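Local structure of 3-oxoacyl-[acyl-carrier-protein] synthase, mitochondrial (Arabidopsis thaliana, 2IX4) at residues Gln135-Glu139 against Lys140-Arg144; Phe148-Pro151 against Lys152-Asn156. The protein catalyses the condensation step of mitochondrial fatty acid synthesis, adding two carbons from malonyl-ACP to a growing acyl chain. One frame throughout, in Å; residues are numbered along the deposited sequence.

Interaction 1 (Gln135-Glu139 against Lys140-Arg144)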
loop_
_atom_site.group_PDB
_atom_site.type_symbol
_atom_site.label_atom_id
_atom_site.label_comp_id
_atom_site.label_asym_id
_atom_site.label_seq_id
_atom_site.Cartn_x
_atom_site.Cartn_y
_atom_site.Cartn_z
ATOM N N GLN A 135 -13.599 -12.234 -17.411
ATOM C CA GLN A 135 -14.656 -12.611 -18.357
ATOM C C GLN A 135 -14.067 -13.051 -19.699
ATOM O O GLN A 135 -14.601 -13.951 -20.351
ATOM C CB GLN A 135 -15.636 -11.449 -18.556
ATOM C CG GLN A 135 -16.886 -11.794 -19.358
ATOM C CD GLN A 135 -17.657 -10.567 -19.814
ATOM O OE1 GLN A 135 -17.219 -9.431 -19.618
ATOM N NE2 GLN A 135 -18.811 -10.790 -20.430
ATOM N N LEU A 136 -12.965 -12.415 -20.100
ATOM C CA LEU A 136 -12.243 -12.788 -21.321
ATOM C C LEU A 136 -11.691 -14.214 -21.245
ATOM O O LEU A 136 -11.674 -14.927 -22.247
ATOM C CB LEU A 136 -11.114 -11.795 -21.624
ATOM C CG LEU A 136 -11.464 -10.310 -21.768
ATOM C CD1 LEU A 136 -10.206 -9.493 -22.009
ATOM C CD2 LEU A 136 -12.478 -10.070 -22.888
ATOM N N ILE A 137 -11.245 -14.622 -20.057
ATOM C CA ILE A 137 -10.817 -16.005 -19.835
ATOM C C ILE A 137 -12.002 -16.970 -19.967
ATOM O O ILE A 137 -11.917 -17.963 -20.690
ATOM C CB ILE A 137 -10.112 -16.189 -18.461
ATOM C CG1 ILE A 137 -8.839 -15.336 -18.388
ATOM C CG2 ILE A 137 -9.783 -17.667 -18.211
ATOM C CD1 ILE A 137 -8.214 -15.245 -17.001
ATOM N N CYS A 138 -13.105 -16.661 -19.286
ATOM C CA CYS A 138 -14.296 -17.518 -19.291
ATOM C C CYS A 138 -14.897 -17.684 -20.688
ATOM O O CYS A 138 -15.370 -18.766 -21.042
ATOM C CB CYS A 138 -15.364 -16.974 -18.337
ATOM S SG CYS A 138 -14.890 -16.898 -16.593
ATOM N N GLU A 139 -14.871 -16.606 -21.468
ATOM C CA GLU A 139 -15.507 -16.579 -22.785
ATOM C C GLU A 139 -14.524 -16.837 -23.928
ATOM O O GLU A 139 -14.907 -16.827 -25.103
ATOM C CB GLU A 139 -16.244 -15.250 -22.985
ATOM C CG GLU A 139 -17.394 -15.045 -22.003
ATOM C CD GLU A 139 -18.164 -13.754 -22.221
ATOM O OE1 GLU A 139 -17.834 -12.991 -23.157
ATOM O OE2 GLU A 139 -19.108 -13.503 -21.443
ATOM N N LYS A 140 -13.265 -17.086 -23.565
ATOM C CA LYS A 140 -12.171 -17.322 -24.514
ATOM C C LYS A 140 -11.993 -16.170 -25.507
ATOM O O LYS A 140 -11.980 -16.377 -26.722
ATOM C CB LYS A 140 -12.321 -18.670 -25.234
ATOM C CG LYS A 140 -12.001 -19.882 -24.369
ATOM C CD LYS A 140 -13.241 -20.488 -23.738
ATOM C CE LYS A 140 -13.888 -21.526 -24.651
ATOM N NZ LYS A 140 -13.081 -22.773 -24.737
ATOM N N ARG A 141 -11.861 -14.959 -24.970
ATOM C CA ARG A 141 -11.692 -13.754 -25.779
ATOM C C ARG A 141 -10.501 -12.919 -25.297
ATOM O O ARG A 141 -10.584 -11.690 -25.211
ATOM C CB ARG A 141 -12.977 -12.914 -25.771
ATOM C CG ARG A 141 -14.173 -13.558 -26.475
ATOM C CD ARG A 141 -15.395 -12.638 -26.502
ATOM N NE ARG A 141 -15.864 -12.278 -25.162
ATOM C CZ ARG A 141 -15.760 -11.064 -24.623
ATOM N NH1 ARG A 141 -15.206 -10.066 -25.304
ATOM N NH2 ARG A 141 -16.217 -10.843 -23.395
ATOM N N LEU A 142 -9.389 -13.593 -25.002
ATOM C CA LEU A 142 -8.221 -12.944 -24.397
ATOM C C LEU A 142 -7.481 -11.971 -25.316
ATOM O O LEU A 142 -6.734 -11.122 -24.835
ATOM C CB LEU A 142 -7.248 -13.981 -23.827
ATOM C CG LEU A 142 -7.408 -14.359 -22.353
ATOM C CD1 LEU A 142 -6.459 -15.491 -21.993
ATOM C CD2 LEU A 142 -7.183 -13.158 -21.435
ATOM N N ARG A 143 -7.690 -12.099 -26.625
ATOM C CA ARG A 143 -7.120 -11.175 -27.613
ATOM C C ARG A 143 -7.516 -9.722 -27.328
ATOM O O ARG A 143 -6.759 -8.796 -27.628
ATOM C CB ARG A 143 -7.564 -11.574 -29.025
ATOM C CG ARG A 143 -7.045 -10.686 -30.150
ATOM C CD ARG A 143 -7.970 -10.731 -31.364
ATOM N NE ARG A 143 -7.409 -9.997 -32.498
ATOM C CZ ARG A 143 -6.695 -10.548 -33.477
ATOM N NH1 ARG A 143 -6.453 -11.855 -33.484
ATOM N NH2 ARG A 143 -6.225 -9.790 -34.459
ATOM N N ARG A 144 -8.696 -9.538 -26.740
ATOM C CA ARG A 144 -9.226 -8.209 -26.422
ATOM C C ARG A 144 -8.535 -7.547 -25.222
ATOM O O ARG A 144 -8.687 -6.340 -25.016
ATOM C CB ARG A 144 -10.744 -8.267 -26.171
ATOM C CG ARG A 144 -11.562 -8.995 -27.236
ATOM C CD ARG A 144 -11.770 -8.167 -28.504
ATOM N NE ARG A 144 -12.909 -7.256 -28.385
ATOM C CZ ARG A 144 -13.486 -6.620 -29.406
ATOM N NH1 ARG A 144 -13.045 -6.786 -30.649
ATOM N NH2 ARG A 144 -14.518 -5.816 -29.182
#

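Interaction 2 (Phe148-Pro151 against Lys152-Asn156). With 6NA (hexanoic acid), chain E.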
loop_
_atom_site.group_PDB
_atom_site.type_symbol
_atom_site.label_atom_id
_atom_site.label_comp_id
_atom_site.label_asym_id
_atom_site.label_seq_id
_atom_site.Cartn_x
_atom_site.Cartn_y
_atom_site.Cartn_z
ATOM N N PHE A 148 -3.120 -1.820 -21.105
ATOM C CA PHE A 148 -3.227 -0.936 -19.944
ATOM C C PHE A 148 -3.872 -1.609 -18.733
ATOM O O PHE A 148 -4.114 -0.953 -17.721
ATOM C CB PHE A 148 -4.015 0.329 -20.301
ATOM C CG PHE A 148 -3.423 1.120 -21.432
ATOM C CD1 PHE A 148 -4.014 1.103 -22.690
ATOM C CD2 PHE A 148 -2.275 1.884 -21.241
ATOM C CE1 PHE A 148 -3.472 1.832 -23.742
ATOM C CE2 PHE A 148 -1.726 2.618 -22.287
ATOM C CZ PHE A 148 -2.328 2.592 -23.540
ATOM N N PHE A 149 -4.142 -2.911 -18.832
ATOM C CA PHE A 149 -4.808 -3.637 -17.751
ATOM C C PHE A 149 -4.042 -3.563 -16.432
ATOM O O PHE A 149 -4.605 -3.159 -15.414
ATOM C CB PHE A 149 -5.089 -5.098 -18.140
ATOM C CG PHE A 149 -5.508 -5.966 -16.978
ATOM C CD1 PHE A 149 -6.755 -5.798 -16.376
ATOM C CD2 PHE A 149 -4.652 -6.946 -16.483
ATOM C CE1 PHE A 149 -7.139 -6.593 -15.294
ATOM C CE2 PHE A 149 -5.031 -7.748 -15.404
ATOM C CZ PHE A 149 -6.278 -7.569 -14.812
ATOM N N ILE A 150 -2.766 -3.954 -16.455
ATOM C CA ILE A 150 -1.931 -3.946 -15.247
ATOM C C ILE A 150 -1.781 -2.539 -14.635
ATOM O O ILE A 150 -2.033 -2.367 -13.440
ATOM C CB ILE A 150 -0.543 -4.637 -15.471
ATOM C CG1 ILE A 150 -0.710 -6.146 -15.722
ATOM C CG2 ILE A 150 0.411 -4.374 -14.299
ATOM C CD1 ILE A 150 -1.214 -6.961 -14.521
ATOM N N PRO A 151 -1.383 -1.532 -15.445
ATOM C CA PRO A 151 -1.251 -0.170 -14.910
ATOM C C PRO A 151 -2.509 0.394 -14.238
ATOM O O PRO A 151 -2.389 1.166 -13.291
ATOM C CB PRO A 151 -0.903 0.662 -16.149
ATOM C CG PRO A 151 -0.288 -0.293 -17.083
ATOM C CD PRO A 151 -1.001 -1.587 -16.869
ATOM N N LYS A 152 -3.697 0.022 -14.710
ATOM C CA LYS A 152 -4.929 0.603 -14.153
ATOM C C LYS A 152 -5.518 -0.123 -12.934
ATOM O O LYS A 152 -6.476 0.363 -12.334
ATOM C CB LYS A 152 -5.991 0.855 -15.240
ATOM C CG LYS A 152 -6.675 -0.365 -15.824
ATOM C CD LYS A 152 -7.800 0.076 -16.766
ATOM C CE LYS A 152 -7.899 -0.810 -18.006
ATOM N NZ LYS A 152 -8.471 -2.174 -17.752
ATOM N N ILE A 153 -4.939 -1.260 -12.556
ATOM C CA ILE A 153 -5.412 -1.998 -11.376
ATOM C C ILE A 153 -4.492 -1.883 -10.153
ATOM O O ILE A 153 -4.863 -2.300 -9.055
ATOM C CB ILE A 153 -5.719 -3.497 -11.687
ATOM C CG1 ILE A 153 -4.441 -4.267 -12.047
ATOM C CG2 ILE A 153 -6.785 -3.611 -12.777
ATOM C CD1 ILE A 153 -4.531 -5.770 -11.831
ATOM N N LEU A 154 -3.305 -1.311 -10.342
ATOM C CA LEU A 154 -2.326 -1.179 -9.256
ATOM C C LEU A 154 -2.662 -0.037 -8.291
ATOM O O LEU A 154 -2.809 1.118 -8.702
ATOM C CB LEU A 154 -0.910 -1.022 -9.818
ATOM C CG LEU A 154 -0.331 -2.198 -10.612
ATOM C CD1 LEU A 154 0.902 -1.763 -11.381
ATOM C CD2 LEU A 154 -0.025 -3.396 -9.712
ATOM N N VAL A 155 -2.753 -0.372 -7.004
ATOM C CA VAL A 155 -3.259 0.549 -5.973
ATOM C C VAL A 155 -2.352 1.750 -5.665
ATOM O O VAL A 155 -2.751 2.651 -4.920
ATOM C CB VAL A 155 -3.631 -0.190 -4.644
ATOM C CG1 VAL A 155 -4.804 -1.133 -4.858
ATOM C CG2 VAL A 155 -2.447 -0.949 -4.085
ATOM N N ASN A 156 -1.146 1.760 -6.233
ATOM C CA ASN A 156 -0.215 2.870 -6.049
ATOM C C ASN A 156 -0.297 3.917 -7.159
ATOM O O ASN A 156 0.341 4.969 -7.074
ATOM C CB ASN A 156 1.225 2.358 -5.950
ATOM C CG ASN A 156 1.715 1.721 -7.242
ATOM O OD1 ASN A 156 1.158 0.729 -7.708
ATOM N ND2 ASN A 156 2.776 2.284 -7.817
HETATM C CA 6NA E . 5.421 -4.133 -12.177
HETATM C C 6NA E . 6.401 -3.514 -11.204
HETATM O O 6NA E . 6.551 -2.304 -11.131
HETATM C CB 6NA E . 3.961 -3.947 -11.756
HETATM C CG 6NA E . 3.710 -4.014 -10.249
HETATM C CD 6NA E . 3.436 -5.428 -9.757
HETATM C C6 6NA E . 3.485 -5.478 -8.245
#

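Interaction 1 (Gln135-Glu139 against Lys140-Arg144)
Leu136 and Arg141 are joined across the end of helix 127-138 by a hydrogen bond of 2.7 Å from Arg141 N to Leu136 O, nearly straight at 170°, while Lys140 N gives a longer bond of 3.3 Å to Ile137 O. The side chains of Glu139 and Arg141 run alongside each other in the same direction. A bend at chi3 (-60°) presents the guanidinium side-on, and both its donors converge on one oxygen in a salt bridge: NE lies 2.9 Å from Glu139 OE1, on the anti lone pair, and NH2 lies 2.7 Å from that same OE1, above the carboxylate plane. The two flat groups stand 47° apart. With the positive phi of Lys140, the paired backbone bonds make a Schellman motif, a classic way to end a helix. The carboxylate is also held at its other oxygen, Glu139 OE2, by Gln135 NE2 at 2.9 Å, and Gln135 OE1 is in turn hydrogen-bonded to Ser44. Over one guanidinium face sits Leu136, its CD2 3.6 Å from Arg141 NH1. A leucine in place of Arg141 would probably leave Glu139 OE1 without its charged mate, with Gln135 alone of these partners still holding the carboxylate. On the buried side, Leu142 CD2 packs on Ile137 CG1 at 4.1 Å. Lys140 NZ, for its part, forms a salt bridge with Glu48 of the second subunit.

Interaction 2 (Phe148-Pro151 against Lys152-Asn156)
Phe149 and Ile153 stand one turn apart on helix 149-153, a short, weakly bonded helix at the dimer interface of this thiolase-like ketosynthase. Its backbone bonds mix two spacings. Lys152 N reaches Phe148 O at 3.2 Å and also makes a weak bond to Phe149 O, whereas Ile153 N bonds to Ile150 O at 3.2 Å, with a second weak bond to Phe149 O.

Apolar packing follows the same turn. Ile153 carries CG1 between its backbone N and carbonyl carbon (chi1 66°), which sends CD1 to within 3.9 Å of Phe149 CZ, while its CG2 lies 3.9 Å from Phe149 CE1; the two side chains cross obliquely. One residue further on, Leu154 CD1 packs on Ile150 CG2 at 3.9 Å. Ile130 of helix 127-138 packs on Ile153, and Leu213 of the second subunit on Phe149.

The charged group keeps to a ring edge: Lys152 NZ comes near the plane of the Phe149 ring, 4.2 Å from Phe149 CD1, and forms a long, weak ion pair with Asp129.

Ligand contact falls to Leu154. Both its methyls face a hexanoic acid that is hydrogen-bonded to Phe419 of the second subunit, Leu154 CD1 and CD2 each 3.8 Å from carbon CG of the acyl chain.

Overall arrangement
Followed from the N terminus, the chain runs down helix 127-138, and interaction 1 closes a tight turn at its C-terminal end. A short connection through Leu145 and Ser146 then leads to Phe148, where interaction 2 winds the next helix, 149-153. The two contacts are in series, neither nested nor crossed, with centres about 19 Å apart and no touch between their segments. Helix 127-138 links them, ending in interaction 1 and packing along its earlier turns against helix 149-153. Both also meet the second subunit: residues 135-144 at its Met42-Thr53 region, residues 148-156 beside its bound hexanoic acid.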